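Local coordinates for AP endonuclease, family 2 (Brucella melitensis biovar Abortus, PDB 3NGF), which probably interconverts hydroxypyruvate and tartronate semialdehyde as a manganese-binding isomerase of the hyi family, built on a xylose isomerase-like TIM barrel, at residues Q89-R92 and D93-I97; F133-A136 and A137-A141. All blocks are in the same frame, centred on the assembly; numbering follows the deposited sequence.

Contact 1 (Q89-R92 and D93-I97); sequences QEFR and DNVDI
Gln89 and Asp93 meet one turn apart on helix 88-104, one of the outer helices of the TIM barrel, and their contact is a worked case of i to i+4 pairing on a helix surface. From CB the Gln89 chain passes to CG, which lies anti to the backbone N (chi1 -174°) and comes within 3.9 Å of Asp93 OD2. A bend at chi2 then swings the amide toward the next turn, where Gln89 NE2 donates to Asp93 OD1 at 3.2 Å, arriving from above the carboxylate plane with an N-H...O angle of 148°. The backbone bond beneath is shorter and straighter, Asp93 N to Gln89 O at 2.8 Å. On the buried flank Val95 CG2 approaches the Phe91 ring obliquely, 3.6 Å from CE2. Glu90 and Asn94 run alongside each other without a direct side-chain bond. Glu90 forms a salt bridge through OE1 with Arg87, and its OE2 also receives a bridging water, which donates to it at 2.7 Å and accepts from Asn94 ND2 at 2.8 Å.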
loop_
_atom_site.group_PDB
_atom_site.type_symbol
_atom_site.label_atom_id
_atom_site.label_comp_id
_atom_site.label_asym_id
_atom_site.label_seq_id
_atom_site.Cartn_x
_atom_site.Cartn_y
_atom_site.Cartn_z
ATOM N N GLN A 89 5.620 8.392 20.652
ATOM C CA GLN A 89 5.313 9.816 20.460
ATOM C C GLN A 89 5.686 10.206 19.036
ATOM O O GLN A 89 4.943 10.920 18.365
ATOM C CB GLN A 89 6.045 10.706 21.454
ATOM C CG GLN A 89 5.627 12.146 21.365
ATOM C CD GLN A 89 4.210 12.394 21.845
ATOM O OE1 GLN A 89 3.922 12.246 23.027
ATOM N NE2 GLN A 89 3.322 12.801 20.929
ATOM N N GLU A 90 6.825 9.708 18.574
ATOM C CA GLU A 90 7.242 9.892 17.184
ATOM C C GLU A 90 6.193 9.373 16.192
ATOM O O GLU A 90 5.780 10.077 15.263
ATOM C CB GLU A 90 8.572 9.180 16.949
ATOM C CG GLU A 90 9.171 9.434 15.583
ATOM C CD GLU A 90 10.442 8.626 15.348
ATOM O OE1 GLU A 90 10.971 8.024 16.334
ATOM O OE2 GLU A 90 10.917 8.628 14.185
ATOM N N PHE A 91 5.734 8.146 16.404
ATOM C CA PHE A 91 4.676 7.599 15.573
ATOM C C PHE A 91 3.406 8.481 15.583
ATOM O O PHE A 91 2.828 8.764 14.511
ATOM C CB PHE A 91 4.324 6.163 15.975
ATOM C CG PHE A 91 3.244 5.571 15.108
ATOM C CD1 PHE A 91 3.560 4.947 13.902
ATOM C CD2 PHE A 91 1.909 5.702 15.469
ATOM C CE1 PHE A 91 2.536 4.443 13.068
ATOM C CE2 PHE A 91 0.899 5.217 14.679
ATOM C CZ PHE A 91 1.215 4.589 13.457
ATOM N N ARG A 92 2.996 8.908 16.771
ATOM C CA ARG A 92 1.818 9.768 16.950
ATOM C C ARG A 92 1.954 11.110 16.239
ATOM O O ARG A 92 1.024 11.558 15.536
ATOM C CB ARG A 92 1.517 9.990 18.428
ATOM C CG ARG A 92 1.062 8.697 19.122
ATOM C CD ARG A 92 0.924 8.834 20.666
ATOM N NE ARG A 92 0.286 7.623 21.165
ATOM C CZ ARG A 92 -0.778 7.555 21.949
ATOM N NH1 ARG A 92 -1.337 8.653 22.467
ATOM N NH2 ARG A 92 -1.268 6.357 22.248
ATOM N N ASP A 93 3.118 11.720 16.370
ATOM C CA ASP A 93 3.387 12.960 15.658
ATOM C C ASP A 93 3.352 12.750 14.138
ATOM O O ASP A 93 2.875 13.600 13.397
ATOM C CB ASP A 93 4.723 13.558 16.087
ATOM C CG ASP A 93 4.716 14.028 17.516
ATOM O OD1 ASP A 93 3.622 14.216 18.104
ATOM O OD2 ASP A 93 5.822 14.224 18.041
ATOM N N ASN A 94 3.820 11.596 13.684
ATOM C CA ASN A 94 3.807 11.263 12.243
ATOM C C ASN A 94 2.396 11.024 11.710
ATOM O O ASN A 94 2.104 11.249 10.518
ATOM C CB ASN A 94 4.708 10.053 11.997
ATOM C CG ASN A 94 6.201 10.411 12.019
ATOM O OD1 ASN A 94 6.580 11.577 11.898
ATOM N ND2 ASN A 94 7.056 9.383 12.109
ATOM N N VAL A 95 1.483 10.604 12.575
ATOM C CA VAL A 95 0.091 10.488 12.174
ATOM C C VAL A 95 -0.508 11.840 11.803
ATOM O O VAL A 95 -1.260 11.925 10.830
ATOM C CB VAL A 95 -0.776 9.793 13.249
ATOM C CG1 VAL A 95 -2.302 9.823 12.851
ATOM C CG2 VAL A 95 -0.301 8.377 13.430
ATOM N N ASP A 96 -0.179 12.875 12.578
ATOM C CA ASP A 96 -0.636 14.241 12.297
ATOM C C ASP A 96 -0.193 14.698 10.911
ATOM O O ASP A 96 -0.979 15.277 10.155
ATOM C CB ASP A 96 -0.105 15.227 13.348
ATOM C CG ASP A 96 -0.747 15.036 14.715
ATOM O OD1 ASP A 96 -1.938 14.692 14.771
ATOM O OD2 ASP A 96 -0.058 15.236 15.742
ATOM N N ILE A 97 1.069 14.427 10.599
ATOM C CA ILE A 97 1.680 14.803 9.346
ATOM C C ILE A 97 0.997 14.061 8.201
ATOM O O ILE A 97 0.588 14.677 7.218
ATOM C CB ILE A 97 3.197 14.482 9.342
ATOM C CG1 ILE A 97 3.949 15.363 10.356
ATOM C CG2 ILE A 97 3.797 14.711 7.945
ATOM C CD1 ILE A 97 5.445 15.033 10.453
HETATM O O HOH W 1 9.850 9.937 12.058
#

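Contact 2 (F133-A136 and A137-A141); sequences FRYA and ADKLA
Lys139 sets its CG over one face of the Tyr135 ring, a CH-pi contact between residues four apart. This carbon stands 3.9 Å from the ring centroid, 27° off the ring normal. The approach is offset toward the rim on the hydroxyl side, with Lys139 CG 3.5 Å from Tyr135 CZ. Beyond it, Lys139 CD passes Tyr135 OH at 3.8 Å, the two side chains running side by side in the same direction. Bends at chi2 (-70°) and chi3 fold the lysine along the phenol, and its NZ ends in a long, weak ion pair with Asp96. Beneath this pair the backbone fixes the spacing, Lys139 N donating to Tyr135 O at 3.0 Å. The following residue repeats the bond, Leu140 N to Ala136 O at 2.9 Å.

These residues belong to helix 122-140, which links strands 109-111 and 146-149 in a beta-alpha-beta unit of the TIM barrel. On the side facing the strands, Phe133 reaches Val147 and Val149 of the following strand and Val180 of the next, and its ring stacks with that of Phe129; Leu140 packs on Val147 and also touches Leu99 of helix 88-104.

Asp138 has its carboxylate close to the carbonyl of Arg134, with CG 3.1 Å from Arg134 O. Both groups are acceptors, so the proximity is no bond; Arg134 O instead takes the backbone N-H of Asp138 at 2.9 Å. The carboxylate is engaged farther out, OD1 forming a salt bridge with Arg177. Arg134 extends in turn to the end of helix 165-175, where its NE binds the carbonyl O of Val175 and its NH2 that of Arg174.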
loop_
_atom_site.group_PDB
_atom_site.type_symbol
_atom_site.label_atom_id
_atom_site.label_comp_id
_atom_site.label_asym_id
_atom_site.label_seq_id
_atom_site.Cartn_x
_atom_site.Cartn_y
_atom_site.Cartn_z
ATOM N N PHE A 133 -1.511 1.431 16.252
ATOM C CA PHE A 133 -2.625 1.250 15.310
ATOM C C PHE A 133 -3.933 1.712 15.924
ATOM O O PHE A 133 -4.746 2.311 15.249
ATOM C CB PHE A 133 -2.682 -0.202 14.788
ATOM C CG PHE A 133 -1.948 -0.375 13.470
ATOM C CD1 PHE A 133 -0.560 -0.270 13.389
ATOM C CD2 PHE A 133 -2.656 -0.560 12.308
ATOM C CE1 PHE A 133 0.102 -0.369 12.169
ATOM C CE2 PHE A 133 -2.014 -0.680 11.100
ATOM C CZ PHE A 133 -0.636 -0.572 11.017
ATOM N N ARG A 134 -4.154 1.458 17.210
ATOM C CA ARG A 134 -5.358 2.005 17.852
ATOM C C ARG A 134 -5.378 3.532 17.853
ATOM O O ARG A 134 -6.442 4.141 17.583
ATOM C CB ARG A 134 -5.504 1.494 19.280
ATOM C CG ARG A 134 -5.978 0.079 19.364
ATOM C CD ARG A 134 -6.026 -0.430 20.804
ATOM N NE ARG A 134 -6.485 -1.818 20.837
ATOM C CZ ARG A 134 -6.447 -2.612 21.904
ATOM N NH1 ARG A 134 -5.937 -2.186 23.070
ATOM N NH2 ARG A 134 -6.897 -3.850 21.806
ATOM N N TYR A 135 -4.231 4.151 18.163
ATOM C CA TYR A 135 -4.120 5.617 18.155
ATOM C C TYR A 135 -4.416 6.132 16.746
ATOM O O TYR A 135 -5.218 7.040 16.559
ATOM C CB TYR A 135 -2.740 6.101 18.589
ATOM C CG TYR A 135 -2.594 7.607 18.497
ATOM C CD1 TYR A 135 -2.987 8.436 19.563
ATOM C CD2 TYR A 135 -2.096 8.208 17.349
ATOM C CE1 TYR A 135 -2.871 9.807 19.473
ATOM C CE2 TYR A 135 -1.983 9.564 17.252
ATOM C CZ TYR A 135 -2.378 10.372 18.309
ATOM O OH TYR A 135 -2.258 11.735 18.180
ATOM N N ALA A 136 -3.795 5.525 15.741
ATOM C CA ALA A 136 -3.993 5.984 14.372
ATOM C C ALA A 136 -5.467 5.844 13.961
ATOM O O ALA A 136 -6.026 6.726 13.323
ATOM C CB ALA A 136 -3.082 5.180 13.409
ATOM N N ALA A 137 -6.067 4.707 14.311
ATOM C CA ALA A 137 -7.461 4.426 13.985
ATOM C C ALA A 137 -8.322 5.499 14.592
ATOM O O ALA A 137 -9.208 6.015 13.945
ATOM C CB ALA A 137 -7.880 3.026 14.499
ATOM N N ASP A 138 -8.041 5.846 15.843
ATOM C CA ASP A 138 -8.894 6.801 16.573
ATOM C C ASP A 138 -8.795 8.213 16.011
ATOM O O ASP A 138 -9.792 8.969 16.007
ATOM C CB ASP A 138 -8.538 6.781 18.055
ATOM C CG ASP A 138 -8.967 5.485 18.773
ATOM O OD1 ASP A 138 -9.775 4.687 18.247
ATOM O OD2 ASP A 138 -8.493 5.291 19.909
ATOM N N LYS A 139 -7.594 8.580 15.576
ATOM C CA LYS A 139 -7.336 9.906 15.008
ATOM C C LYS A 139 -7.906 10.014 13.607
ATOM O O LYS A 139 -8.369 11.086 13.208
ATOM C CB LYS A 139 -5.831 10.188 14.975
ATOM C CG LYS A 139 -5.268 10.644 16.315
ATOM C CD LYS A 139 -5.747 12.071 16.684
ATOM C CE LYS A 139 -5.250 13.122 15.639
ATOM N NZ LYS A 139 -5.696 14.537 15.854
ATOM N N LEU A 140 -7.880 8.905 12.864
ATOM C CA LEU A 140 -8.335 8.898 11.466
ATOM C C LEU A 140 -9.856 8.683 11.278
ATOM O O LEU A 140 -10.412 9.097 10.257
ATOM C CB LEU A 140 -7.557 7.861 10.671
ATOM C CG LEU A 140 -6.023 8.089 10.617
ATOM C CD1 LEU A 140 -5.325 6.972 9.784
ATOM C CD2 LEU A 140 -5.628 9.466 10.169
ATOM N N ALA A 141 -10.503 8.019 12.235
ATOM C CA ALA A 141 -11.944 7.670 12.129
ATOM C C ALA A 141 -12.855 8.883 11.896
ATOM O O ALA A 141 -13.806 8.774 11.133
ATOM C CB ALA A 141 -12.427 6.851 13.385
#

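Contacts 1 and 2 lie on successive outer helices of the barrel, 88-104 and 122-140, with centres about 11 Å apart, and the helices touch directly. Arg92 NH1 packs 3.3 Å from Tyr135 CD1, while Phe91 and Val95 lean toward Ala136 and Lys139. Contact 1 is the more superficial: most of its side-chain chemistry is polar, an amide-carboxylate bond and a water bridge, with Phe91 and Val95 as its buried members. Contact 2 has four buried residues, including Phe133 against the strands; its direct side-chain contact is CH-pi, and its charged groups find partners beyond helix 122-140. The side chain of Phe133 lies about 8 Å from that of the manganese ligand Glu150, whereas contact 1 lies away from the metal site.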